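Local coordinates for amino acid adenylation domain-containing protein (Bacillus stratosphericus LAMA 585, PDB 6ULY) that probably activates the keto acid 4-methyl-2-oxopentanoate as its acyl adenylate, acting as an adenylation domain of a nonribosomal depsipeptide synthetase, at residues Leu125-Asp130 / Ala151-Met156; Val71-Ser76 / Pro95-Ala100; Glu54-Gly59 / Phe85-Leu90; Pro102-Met107 / Gln137-Leu142. All blocks are in the same frame, centred on the assembly; numbering follows the deposited sequence.

Contact 1 of 4, residues Leu125-Asp130 / Ala151-Met156; sequences LILTDD and AAVEPM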
loop_
_atom_site.group_PDB
_atom_site.type_symbol
_atom_site.label_atom_id
_atom_site.label_comp_id
_atom_site.label_asym_id
_atom_site.label_seq_id
_atom_site.Cartn_x
_atom_site.Cartn_y
_atom_site.Cartn_z
ATOM N N LEU A 125 -6.854 9.291 24.606
ATOM C CA LEU A 125 -8.199 9.092 25.117
ATOM C C LEU A 125 -9.168 8.959 23.954
ATOM O O LEU A 125 -9.147 9.764 23.019
ATOM C CB LEU A 125 -8.609 10.266 26.013
ATOM C CG LEU A 125 -10.091 10.339 26.401
ATOM C CD1 LEU A 125 -10.462 9.187 27.320
ATOM C CD2 LEU A 125 -10.414 11.675 27.050
ATOM N N ILE A 126 -10.014 7.941 24.010
ATOM C CA ILE A 126 -11.077 7.776 23.030
ATOM C C ILE A 126 -12.331 8.444 23.574
ATOM O O ILE A 126 -12.755 8.175 24.704
ATOM C CB ILE A 126 -11.325 6.291 22.715
ATOM C CG1 ILE A 126 -10.037 5.635 22.191
ATOM C CG2 ILE A 126 -12.452 6.158 21.700
ATOM C CD1 ILE A 126 -10.146 4.136 21.969
ATOM N N LEU A 127 -12.907 9.330 22.771
ATOM C CA LEU A 127 -14.104 10.078 23.116
ATOM C C LEU A 127 -15.236 9.587 22.228
ATOM O O LEU A 127 -15.065 9.478 21.008
ATOM C CB LEU A 127 -13.867 11.574 22.914
ATOM C CG LEU A 127 -14.535 12.563 23.861
ATOM C CD1 LEU A 127 -14.210 12.241 25.306
ATOM C CD2 LEU A 127 -14.074 13.963 23.503
ATOM N N THR A 128 -16.386 9.296 22.832
ATOM C CA THR A 128 -17.450 8.603 22.120
ATOM C C THR A 128 -18.798 8.976 22.728
ATOM O O THR A 128 -18.901 9.902 23.538
ATOM C CB THR A 128 -17.215 7.085 22.155
ATOM O OG1 THR A 128 -18.380 6.405 21.671
ATOM C CG2 THR A 128 -16.910 6.623 23.572
ATOM N N ASP A 129 -19.831 8.245 22.318
ATOM C CA ASP A 129 -21.203 8.411 22.767
ATOM C C ASP A 129 -21.551 7.416 23.864
ATOM O O ASP A 129 -20.889 6.391 24.044
ATOM C CB ASP A 129 -22.174 8.198 21.606
ATOM C CG ASP A 129 -22.062 9.260 20.566
ATOM O OD1 ASP A 129 -21.841 10.425 20.950
ATOM O OD2 ASP A 129 -22.195 8.933 19.369
ATOM N N ASP A 130 -22.641 7.711 24.574
ATOM C CA ASP A 130 -23.197 6.718 25.483
ATOM C C ASP A 130 -23.671 5.486 24.721
ATOM O O ASP A 130 -23.555 4.361 25.219
ATOM C CB ASP A 130 -24.346 7.326 26.290
ATOM C CG ASP A 130 -23.863 8.219 27.425
ATOM O OD1 ASP A 130 -22.898 7.840 28.122
ATOM O OD2 ASP A 130 -24.457 9.298 27.627
ATOM N N ALA A 151 -14.282 7.646 27.336
ATOM C CA ALA A 151 -15.126 8.570 28.074
ATOM C C ALA A 151 -16.227 9.062 27.148
ATOM O O ALA A 151 -15.970 9.365 25.981
ATOM C CB ALA A 151 -14.318 9.750 28.625
ATOM N N ALA A 152 -17.448 9.126 27.671
ATOM C CA ALA A 152 -18.591 9.589 26.903
ATOM C C ALA A 152 -18.738 11.100 27.033
ATOM O O ALA A 152 -18.342 11.701 28.035
ATOM C CB ALA A 152 -19.874 8.901 27.369
ATOM N N VAL A 153 -19.328 11.705 26.002
ATOM C CA VAL A 153 -19.471 13.156 25.949
ATOM C C VAL A 153 -20.717 13.628 26.695
ATOM O O VAL A 153 -20.665 14.625 27.420
ATOM C CB VAL A 153 -19.485 13.613 24.479
ATOM C CG1 VAL A 153 -20.054 15.016 24.355
ATOM C CG2 VAL A 153 -18.082 13.552 23.894
ATOM N N GLU A 154 -21.851 12.949 26.519
ATOM C CA GLU A 154 -23.093 13.383 27.162
ATOM C C GLU A 154 -22.930 13.626 28.657
ATOM O O GLU A 154 -23.347 14.692 29.134
ATOM C CB GLU A 154 -24.204 12.358 26.897
ATOM C CG GLU A 154 -24.674 12.297 25.448
ATOM C CD GLU A 154 -23.878 11.303 24.610
ATOM O OE1 GLU A 154 -22.759 10.937 25.020
ATOM O OE2 GLU A 154 -24.381 10.882 23.545
ATOM N N PRO A 155 -22.336 12.724 29.437
ATOM C CA PRO A 155 -22.080 13.039 30.852
ATOM C C PRO A 155 -21.371 14.368 31.070
ATOM O O PRO A 155 -21.620 15.036 32.082
ATOM C CB PRO A 155 -21.209 11.863 31.315
ATOM C CG PRO A 155 -21.545 10.748 30.389
ATOM C CD PRO A 155 -21.835 11.388 29.066
ATOM N N MET A 156 -20.488 14.771 30.151
ATOM C CA MET A 156 -19.765 16.027 30.321
ATOM C C MET A 156 -20.664 17.232 30.092
ATOM O O MET A 156 -20.391 18.312 30.628
ATOM C CB MET A 156 -18.569 16.079 29.369
ATOM C CG MET A 156 -17.595 14.928 29.533
ATOM S SD MET A 156 -16.230 14.940 28.347
ATOM C CE MET A 156 -15.419 13.399 28.750
#
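With CG anti to its own carbonyl carbon (chi1 -69°) and the chain bent at chi2 (89°), E154 curls its carboxylate back to D130, whose amide N donates to E154 OE1 at 3.3 Å. That N-H reaches the oxygen from above the carboxylate plane. Before this turn the two segments run as parallel strands, pairing L127 with A151 and T128 with A152. A151 N gives to I126 O, T128 N donates to A151 O at 3.2 Å, and V153 N closes on T128 O at 3.1 Å. On the L127 face, L127 CG meets V153 CG2 at 3.7 Å, the side chains crossing near a right angle, while L127 CD1 touches M156 CE at 3.8 Å. Helices 46-62 and 78-91 cover this side; T128 and A152 face helix 130-137. Three carboxylates crowd the strand end, with D129 OD1 3.7 Å from E154 OE2 and D130 OD2 3.5 Å from E154 OE1. D129 OD2 is held by the backbone N of S76 and S77, but its buried OD1 has no partner in the model. Such gathered negative charge would probably raise the proton affinity of at least one of these acids.

Contact 2 of 4, residues Val71-Ser76 / Pro95-Ala100; sequences VFFQFS and PTLVSA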
loop_
_atom_site.group_PDB
_atom_site.type_symbol
_atom_site.label_atom_id
_atom_site.label_comp_id
_atom_site.label_asym_id
_atom_site.label_seq_id
_atom_site.Cartn_x
_atom_site.Cartn_y
_atom_site.Cartn_z
ATOM N N VAL A 71 -6.968 13.479 20.628
ATOM C CA VAL A 71 -8.191 12.891 21.156
ATOM C C VAL A 71 -8.833 12.074 20.048
ATOM O O VAL A 71 -9.064 12.589 18.947
ATOM C CB VAL A 71 -9.170 13.961 21.673
ATOM C CG1 VAL A 71 -10.417 13.304 22.248
ATOM C CG2 VAL A 71 -8.490 14.840 22.703
ATOM N N PHE A 72 -9.137 10.815 20.344
ATOM C CA PHE A 72 -9.613 9.865 19.344
ATOM C C PHE A 72 -11.137 9.864 19.346
ATOM O O PHE A 72 -11.762 9.392 20.300
ATOM C CB PHE A 72 -9.054 8.476 19.642
ATOM C CG PHE A 72 -8.973 7.582 18.442
ATOM C CD1 PHE A 72 -7.800 7.491 17.717
ATOM C CD2 PHE A 72 -10.066 6.828 18.041
ATOM C CE1 PHE A 72 -7.712 6.669 16.613
ATOM C CE2 PHE A 72 -9.981 5.998 16.933
ATOM C CZ PHE A 72 -8.802 5.921 16.220
ATOM N N PHE A 73 -11.735 10.383 18.274
ATOM C CA PHE A 73 -13.185 10.483 18.184
ATOM C C PHE A 73 -13.788 9.181 17.667
ATOM O O PHE A 73 -13.348 8.642 16.647
ATOM C CB PHE A 73 -13.589 11.637 17.265
ATOM C CG PHE A 73 -13.494 12.997 17.906
ATOM C CD1 PHE A 73 -12.672 13.215 19.002
ATOM C CD2 PHE A 73 -14.240 14.057 17.415
ATOM C CE1 PHE A 73 -12.591 14.460 19.585
ATOM C CE2 PHE A 73 -14.163 15.305 17.995
ATOM C CZ PHE A 73 -13.342 15.508 19.083
ATOM N N GLN A 74 -14.819 8.695 18.366
ATOM C CA GLN A 74 -15.574 7.496 17.977
ATOM C C GLN A 74 -17.037 7.787 18.308
ATOM O O GLN A 74 -17.522 7.441 19.388
ATOM C CB GLN A 74 -15.057 6.254 18.692
ATOM C CG GLN A 74 -13.749 5.721 18.130
ATOM C CD GLN A 74 -13.930 5.068 16.776
ATOM O OE1 GLN A 74 -14.127 3.857 16.684
ATOM N NE2 GLN A 74 -13.872 5.869 15.716
ATOM N N PHE A 75 -17.733 8.421 17.368
ATOM C CA PHE A 75 -19.062 8.957 17.607
ATOM C C PHE A 75 -20.076 8.370 16.640
ATOM O O PHE A 75 -19.761 8.092 15.480
ATOM C CB PHE A 75 -19.077 10.487 17.479
ATOM C CG PHE A 75 -18.399 11.188 18.614
ATOM C CD1 PHE A 75 -19.030 11.315 19.840
ATOM C CD2 PHE A 75 -17.130 11.711 18.459
ATOM C CE1 PHE A 75 -18.405 11.954 20.891
ATOM C CE2 PHE A 75 -16.498 12.352 19.507
ATOM C CZ PHE A 75 -17.135 12.475 20.723
ATOM N N SER A 76 -21.294 8.172 17.150
ATOM C CA SER A 76 -22.474 7.969 16.328
ATOM C C SER A 76 -23.400 9.176 16.329
ATOM O O SER A 76 -24.226 9.303 15.420
ATOM C CB SER A 76 -23.259 6.742 16.815
ATOM O OG SER A 76 -23.680 6.909 18.159
ATOM N N PRO A 95 -8.405 16.854 17.766
ATOM C CA PRO A 95 -9.280 15.721 17.462
ATOM C C PRO A 95 -8.714 14.862 16.349
ATOM O O PRO A 95 -8.085 15.354 15.411
ATOM C CB PRO A 95 -10.590 16.385 17.021
ATOM C CG PRO A 95 -10.516 17.772 17.532
ATOM C CD PRO A 95 -9.069 18.136 17.491
ATOM N N THR A 96 -8.971 13.566 16.452
ATOM C CA THR A 96 -8.670 12.608 15.396
ATOM C C THR A 96 -10.000 12.163 14.799
ATOM O O THR A 96 -10.709 11.339 15.383
ATOM C CB THR A 96 -7.876 11.430 15.942
ATOM O OG1 THR A 96 -6.730 11.923 16.648
ATOM C CG2 THR A 96 -7.436 10.520 14.812
ATOM N N LEU A 97 -10.334 12.713 13.636
ATOM C CA LEU A 97 -11.612 12.442 12.992
ATOM C C LEU A 97 -11.524 11.113 12.254
ATOM O O LEU A 97 -10.811 10.998 11.251
ATOM C CB LEU A 97 -11.975 13.579 12.043
ATOM C CG LEU A 97 -11.866 14.994 12.622
ATOM C CD1 LEU A 97 -12.402 16.013 11.630
ATOM C CD2 LEU A 97 -12.601 15.096 13.944
ATOM N N VAL A 98 -12.240 10.107 12.752
ATOM C CA VAL A 98 -12.328 8.807 12.094
ATOM C C VAL A 98 -13.667 8.180 12.450
ATOM O O VAL A 98 -14.103 8.219 13.606
ATOM C CB VAL A 98 -11.151 7.886 12.487
ATOM C CG1 VAL A 98 -11.095 7.690 13.990
ATOM C CG2 VAL A 98 -11.258 6.543 11.765
ATOM N N SER A 99 -14.322 7.608 11.446
ATOM C CA SER A 99 -15.630 7.008 11.663
ATOM C C SER A 99 -15.527 5.852 12.647
ATOM O O SER A 99 -14.484 5.206 12.778
ATOM C CB SER A 99 -16.217 6.509 10.343
ATOM O OG SER A 99 -15.356 5.558 9.744
ATOM N N ALA A 100 -16.628 5.599 13.349
ATOM C CA ALA A 100 -16.710 4.439 14.215
ATOM C C ALA A 100 -16.730 3.165 13.377
ATOM O O ALA A 100 -17.126 3.163 12.209
ATOM C CB ALA A 100 -17.960 4.513 15.092
#
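V71 and F72 pair with P95 and T96 as adjacent parallel strands of a beta-alpha-beta unit, whose connecting helix is 78-91. The short strand axes diverge by 38°, and two bridges, V71 with P95 and F72 with T96, make up the pairing. T96 N donates to V71 O at 2.7 Å. A weak second bond reaches the same oxygen from the T96 hydroxyl; F73 N then donates to T96 O at 3.2 Å.

Apolar contacts fill both sides. The F73 ring lies alongside P95, and P95 CB makes a CH-pi contact over one face, 3.8 Å from the ring centroid; F75 CE2 comes over the opposite face, so the ring is sandwiched. L97 CD2 reaches F73 CD2 at 4.0 Å, and C88 of helix 78-91 closes over F73 and P95. On the T96 side of the sheet, F72 CE2 meets V98 CG1 at 3.6 Å, and L114 of helix 109-120 touches both residues.

The remaining polar contacts centre on the Q74 amide, brought to segment 95-100 by a bend at chi2 (-72°). F73 O and V98 O, two acceptors, stand close together, and Q74 NE2 comes in beside them while Q74 OE1 is bonded to the hydroxyl of Y104. NE2 gives one N-H to F73 O at 3.0 Å, in the carbonyl plane and on a lone pair. The other goes to S99 O at 3.1 Å, approaching from 61° above that carbonyl's plane yet staying close to the plane of the Q74 amide.

Contact 3 of 4, residues Glu54-Gly59 / Phe85-Leu90; sequences ERVLTG and FWACVL. With SO4 (sulfate ion), chain G.
Two helices that cover one face of the parallel strands in the seven-strand sheet, 46-62 and 78-91, cross here around A87, set against V56 and L57. Their local axes approach to 8.0 Å at a crossing angle of -70°, a closeness the small A87 side chain permits. A87 CB touches V56 CG1 at 3.5 Å. L57 carries CG anti to its backbone N (chi1 174°), which turns CG toward the partner helix, and its two branches then divide the work: CD1 lies 3.8 Å from A87 O and CD2 4.0 Å from L90 CB. L90 in turn pushes CD1 against E54 CG at 3.5 Å, the two side chains crossing obliquely, while E54 OE2 runs on to a salt bridge with R161. R55 leaves from the other side of its helix. Its NH1 donates to sulfate O2 at 2.7 Å, this oxygen sitting at the guanidinium edge near its plane; NH1 and NH2 both bond weakly to sulfate O4. The ion, probably from the crystallisation liquor, is also held by R161 N. Steep, largely apolar helix-on-helix packing of this sort is typical of the helical layer on a sheet in the layered alpha/beta fold, here the large N-terminal part of an ANL adenylation domain.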
loop_
_atom_site.group_PDB
_atom_site.type_symbol
_atom_site.label_atom_id
_atom_site.label_comp_id
_atom_site.label_asym_id
_atom_site.label_seq_id
_atom_site.Cartn_x
_atom_site.Cartn_y
_atom_site.Cartn_z
ATOM N N GLU A 54 -17.641 24.337 26.148
ATOM C CA GLU A 54 -16.939 24.680 27.380
ATOM C C GLU A 54 -17.255 23.691 28.492
ATOM O O GLU A 54 -16.384 23.383 29.314
ATOM C CB GLU A 54 -17.299 26.106 27.802
ATOM C CG GLU A 54 -16.620 27.184 26.961
ATOM C CD GLU A 54 -17.242 28.556 27.135
ATOM O OE1 GLU A 54 -16.705 29.528 26.562
ATOM O OE2 GLU A 54 -18.266 28.665 27.843
ATOM N N ARG A 55 -18.485 23.174 28.534
ATOM C CA ARG A 55 -18.817 22.144 29.514
ATOM C C ARG A 55 -18.015 20.877 29.249
ATOM O O ARG A 55 -17.356 20.341 30.150
ATOM C CB ARG A 55 -20.321 21.858 29.488
ATOM C CG ARG A 55 -21.187 23.053 29.864
ATOM C CD ARG A 55 -22.659 22.682 29.993
ATOM N NE ARG A 55 -23.529 23.840 29.788
ATOM C CZ ARG A 55 -23.739 24.791 30.695
ATOM N NH1 ARG A 55 -23.137 24.731 31.875
ATOM N NH2 ARG A 55 -24.546 25.809 30.420
ATOM N N VAL A 56 -18.042 20.390 28.007
ATOM C CA VAL A 56 -17.242 19.215 27.667
ATOM C C VAL A 56 -15.772 19.464 27.981
ATOM O O VAL A 56 -15.050 18.555 28.412
ATOM C CB VAL A 56 -17.452 18.830 26.191
ATOM C CG1 VAL A 56 -16.514 17.694 25.800
ATOM C CG2 VAL A 56 -18.896 18.432 25.954
ATOM N N LEU A 57 -15.305 20.702 27.784
ATOM C CA LEU A 57 -13.908 21.016 28.067
ATOM C C LEU A 57 -13.573 20.782 29.534
ATOM O O LEU A 57 -12.451 20.378 29.862
ATOM C CB LEU A 57 -13.605 22.463 27.676
ATOM C CG LEU A 57 -12.212 22.987 28.038
ATOM C CD1 LEU A 57 -11.117 22.190 27.335
ATOM C CD2 LEU A 57 -12.103 24.466 27.690
ATOM N N THR A 58 -14.524 21.045 30.432
ATOM C CA THR A 58 -14.276 20.799 31.849
ATOM C C THR A 58 -13.956 19.333 32.096
ATOM O O THR A 58 -13.025 19.006 32.844
ATOM C CB THR A 58 -15.488 21.218 32.681
ATOM O OG1 THR A 58 -15.683 22.633 32.575
ATOM C CG2 THR A 58 -15.286 20.835 34.143
ATOM N N GLY A 59 -14.727 18.434 31.486
ATOM C CA GLY A 59 -14.494 17.016 31.692
ATOM C C GLY A 59 -13.192 16.540 31.079
ATOM O O GLY A 59 -12.474 15.735 31.678
ATOM N N PHE A 85 -15.764 18.199 19.222
ATOM C CA PHE A 85 -14.774 18.837 18.362
ATOM C C PHE A 85 -14.433 20.233 18.861
ATOM O O PHE A 85 -13.259 20.619 18.909
ATOM C CB PHE A 85 -15.298 18.898 16.931
ATOM C CG PHE A 85 -14.420 19.675 15.997
ATOM C CD1 PHE A 85 -13.362 19.060 15.348
ATOM C CD2 PHE A 85 -14.658 21.019 15.756
ATOM C CE1 PHE A 85 -12.554 19.773 14.481
ATOM C CE2 PHE A 85 -13.853 21.737 14.891
ATOM C CZ PHE A 85 -12.798 21.111 14.254
ATOM N N TRP A 86 -15.448 21.006 19.242
ATOM C CA TRP A 86 -15.199 22.380 19.652
ATOM C C TRP A 86 -14.637 22.461 21.061
ATOM O O TRP A 86 -13.830 23.352 21.348
ATOM C CB TRP A 86 -16.481 23.185 19.512
ATOM C CG TRP A 86 -16.787 23.474 18.080
ATOM C CD1 TRP A 86 -17.741 22.886 17.309
ATOM C CD2 TRP A 86 -16.111 24.413 17.237
ATOM N NE1 TRP A 86 -17.713 23.410 16.039
ATOM C CE2 TRP A 86 -16.719 24.350 15.970
ATOM C CE3 TRP A 86 -15.056 25.308 17.435
ATOM C CZ2 TRP A 86 -16.308 25.145 14.905
ATOM C CZ3 TRP A 86 -14.651 26.097 16.378
ATOM C CH2 TRP A 86 -15.276 26.012 15.130
ATOM N N ALA A 87 -15.014 21.534 21.943
ATOM C CA ALA A 87 -14.319 21.435 23.221
ATOM C C ALA A 87 -12.819 21.273 23.001
ATOM O O ALA A 87 -12.006 21.939 23.654
ATOM C CB ALA A 87 -14.879 20.267 24.033
ATOM N N CYS A 88 -12.435 20.401 22.064
ATOM C CA CYS A 88 -11.021 20.207 21.761
ATOM C C CYS A 88 -10.397 21.475 21.193
ATOM O O CYS A 88 -9.283 21.854 21.572
ATOM C CB CYS A 88 -10.860 19.044 20.782
ATOM S SG CYS A 88 -11.236 17.420 21.473
ATOM N N VAL A 89 -11.091 22.136 20.267
ATOM C CA VAL A 89 -10.625 23.424 19.762
ATOM C C VAL A 89 -10.380 24.398 20.908
ATOM O O VAL A 89 -9.374 25.114 20.928
ATOM C CB VAL A 89 -11.636 23.992 18.750
ATOM C CG1 VAL A 89 -11.325 25.455 18.447
ATOM C CG2 VAL A 89 -11.632 23.156 17.479
ATOM N N LEU A 90 -11.297 24.448 21.878
ATOM C CA LEU A 90 -11.131 25.380 22.992
ATOM C C LEU A 90 -9.932 24.999 23.850
ATOM O O LEU A 90 -9.182 25.871 24.304
ATOM C CB LEU A 90 -12.401 25.424 23.849
ATOM C CG LEU A 90 -13.639 26.053 23.215
ATOM C CD1 LEU A 90 -14.808 26.003 24.186
ATOM C CD2 LEU A 90 -13.359 27.485 22.783
HETATM S S SO4 G . -22.412 27.241 33.902
HETATM O O1 SO4 G . -21.181 27.348 33.196
HETATM O O2 SO4 G . -22.625 25.873 34.279
HETATM O O3 SO4 G . -22.304 28.041 35.105
HETATM O O4 SO4 G . -23.495 27.702 33.045
#

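Contact 4 of 4, residues Pro102-Met107 / Gln137-Leu142; sequences PTYREM and QGLAFL
Y104 OH is gripped twice, by Q74 OE1 and by the backbone N of A101, and this anchors the ring whose edge receives L139. CD2 of L139 comes in near the ring plane and stops 3.7 Å from Y104 CD1, while L139 CD1 lies 4.0 Å from Y104 CE1; the two side chains cross at a slant. V136 and E135 of helix 130-137 also touch the tyrosine, so both helical pieces of this region pack on it.

Further along, L142 has the largest share of the contact of any one residue. Its CD1 pokes into the bend of the 102-107 backbone, 3.3 Å from Y104 O and 3.6 Å from E106 O. The other branch, CD2, lies 3.8 Å from M107 N and comes next to M107 CB, making the leucine a plug in a curve of main chain. That curve is shaped partly by an ST turn, in which T103 OG1 accepts from R105 N at 3.2 Å. The loop itself joins strand 94-97 to helix 109-120, and V111 of that helix backs both L139 and L142.

On the other segment, the short helix 139-142 is pinned by G138 O, which accepts from both F141 N and L142 N. M107 sets CG anti to its backbone N (chi1 -168°) and bends at chi2, bringing SD to 4.1 Å from L142 O. Here the second subunit closes in: its H397 packs on M107 and its Q398 on L142.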
loop_
_atom_site.group_PDB
_atom_site.type_symbol
_atom_site.label_atom_id
_atom_site.label_comp_id
_atom_site.label_asym_id
_atom_site.label_seq_id
_atom_site.Cartn_x
_atom_site.Cartn_y
_atom_site.Cartn_z
ATOM N N PRO A 102 -17.958 -0.493 12.044
ATOM C CA PRO A 102 -19.282 -1.125 11.912
ATOM C C PRO A 102 -19.607 -2.059 13.062
ATOM O O PRO A 102 -20.785 -2.226 13.402
ATOM C CB PRO A 102 -19.182 -1.876 10.577
ATOM C CG PRO A 102 -17.711 -2.068 10.350
ATOM C CD PRO A 102 -17.051 -0.862 10.942
ATOM N N THR A 103 -18.595 -2.675 13.672
ATOM C CA THR A 103 -18.782 -3.490 14.862
ATOM C C THR A 103 -17.478 -3.523 15.646
ATOM O O THR A 103 -16.390 -3.386 15.080
ATOM C CB THR A 103 -19.225 -4.920 14.521
ATOM O OG1 THR A 103 -19.334 -5.687 15.728
ATOM C CG2 THR A 103 -18.226 -5.596 13.584
ATOM N N TYR A 104 -17.603 -3.706 16.960
ATOM C CA TYR A 104 -16.462 -3.809 17.859
ATOM C C TYR A 104 -16.363 -5.183 18.510
ATOM O O TYR A 104 -15.606 -5.348 19.475
ATOM C CB TYR A 104 -16.546 -2.727 18.940
ATOM C CG TYR A 104 -16.509 -1.312 18.406
ATOM C CD1 TYR A 104 -15.340 -0.563 18.453
ATOM C CD2 TYR A 104 -17.643 -0.726 17.855
ATOM C CE1 TYR A 104 -15.301 0.732 17.968
ATOM C CE2 TYR A 104 -17.612 0.566 17.366
ATOM C CZ TYR A 104 -16.439 1.291 17.427
ATOM O OH TYR A 104 -16.401 2.578 16.943
ATOM N N ARG A 105 -17.108 -6.171 18.013
ATOM C CA ARG A 105 -17.111 -7.503 18.603
ATOM C C ARG A 105 -16.040 -8.424 18.032
ATOM O O ARG A 105 -15.760 -9.465 18.636
ATOM C CB ARG A 105 -18.482 -8.163 18.414
ATOM C CG ARG A 105 -19.403 -8.083 19.628
ATOM C CD ARG A 105 -20.215 -6.796 19.658
ATOM N NE ARG A 105 -21.288 -6.862 20.648
ATOM C CZ ARG A 105 -22.213 -5.920 20.819
ATOM N NH1 ARG A 105 -22.201 -4.830 20.065
ATOM N NH2 ARG A 105 -23.151 -6.071 21.745
ATOM N N GLU A 106 -15.441 -8.082 16.892
ATOM C CA GLU A 106 -14.417 -8.921 16.285
ATOM C C GLU A 106 -13.346 -8.046 15.648
ATOM O O GLU A 106 -13.552 -6.857 15.393
ATOM C CB GLU A 106 -15.008 -9.867 15.233
ATOM C CG GLU A 106 -16.508 -9.750 15.084
ATOM C CD GLU A 106 -16.950 -9.858 13.643
ATOM O OE1 GLU A 106 -17.544 -10.893 13.273
ATOM O OE2 GLU A 106 -16.690 -8.907 12.876
ATOM N N MET A 107 -12.196 -8.664 15.377
ATOM C CA MET A 107 -11.017 -7.949 14.890
ATOM C C MET A 107 -11.073 -7.832 13.364
ATOM O O MET A 107 -10.290 -8.430 12.625
ATOM C CB MET A 107 -9.750 -8.662 15.345
ATOM C CG MET A 107 -8.475 -7.864 15.156
ATOM S SD MET A 107 -8.288 -6.563 16.388
ATOM C CE MET A 107 -6.744 -5.812 15.867
ATOM N N GLN A 137 -15.430 0.190 24.518
ATOM C CA GLN A 137 -14.658 -0.372 25.619
ATOM C C GLN A 137 -14.228 -1.806 25.340
ATOM O O GLN A 137 -13.240 -2.267 25.920
ATOM C CB GLN A 137 -15.464 -0.309 26.920
ATOM C CG GLN A 137 -15.468 1.070 27.574
ATOM C CD GLN A 137 -16.401 1.161 28.772
ATOM O OE1 GLN A 137 -17.368 0.405 28.884
ATOM N NE2 GLN A 137 -16.116 2.095 29.674
ATOM N N GLY A 138 -14.941 -2.514 24.463
ATOM C CA GLY A 138 -14.557 -3.869 24.117
ATOM C C GLY A 138 -13.210 -3.965 23.433
ATOM O O GLY A 138 -12.607 -5.042 23.419
ATOM N N LEU A 139 -12.721 -2.860 22.865
ATOM C CA LEU A 139 -11.413 -2.868 22.222
ATOM C C LEU A 139 -10.296 -3.219 23.195
ATOM O O LEU A 139 -9.217 -3.638 22.757
ATOM C CB LEU A 139 -11.140 -1.504 21.584
ATOM C CG LEU A 139 -12.121 -1.094 20.484
ATOM C CD1 LEU A 139 -11.899 0.354 20.069
ATOM C CD2 LEU A 139 -11.999 -2.024 19.285
ATOM N N ALA A 140 -10.526 -3.057 24.500
ATOM C CA ALA A 140 -9.504 -3.413 25.479
ATOM C C ALA A 140 -9.190 -4.901 25.426
ATOM O O ALA A 140 -8.042 -5.311 25.634
ATOM C CB ALA A 140 -9.959 -3.014 26.883
ATOM N N PHE A 141 -10.203 -5.728 25.160
ATOM C CA PHE A 141 -9.978 -7.160 25.011
ATOM C C PHE A 141 -9.519 -7.505 23.600
ATOM O O PHE A 141 -8.654 -8.368 23.423
ATOM C CB PHE A 141 -11.253 -7.932 25.359
ATOM C CG PHE A 141 -11.634 -7.863 26.814
ATOM C CD1 PHE A 141 -11.323 -8.903 27.677
ATOM C CD2 PHE A 141 -12.307 -6.759 27.320
ATOM C CE1 PHE A 141 -11.676 -8.847 29.014
ATOM C CE2 PHE A 141 -12.661 -6.695 28.656
ATOM C CZ PHE A 141 -12.345 -7.739 29.504
ATOM N N LEU A 142 -10.085 -6.843 22.586
ATOM C CA LEU A 142 -9.692 -7.128 21.209
ATOM C C LEU A 142 -8.220 -6.811 20.973
ATOM O O LEU A 142 -7.523 -7.545 20.265
ATOM C CB LEU A 142 -10.560 -6.331 20.234
ATOM C CG LEU A 142 -11.853 -6.972 19.728
ATOM C CD1 LEU A 142 -12.528 -6.062 18.710
ATOM C CD2 LEU A 142 -11.582 -8.338 19.119
#

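How the contacts relate
From the N terminus, contact 3 opens on helix 46-62 and contact 2 on strand 70-74; contact 3 closes on helix 78-91 before contact 2 closes on strand 94-97, so the two cross. The same happens further on: contact 4 opens in the loop at 102-107, contact 1 at strand 125-128, then contact 4 closes at 137-142 and contact 1 at strand 150-152. Contacts 1 and 2 bind four neighbouring parallel strands of one sheet, joined where 125-128 pairs with 70-74. Contact 3 joins the two helices that lie on the L127 face of that sheet, touching both. Contact 4 fastens the loop after strand 94-97 to the short helix 139-142 and meets contact 2 through Y104 and Q74.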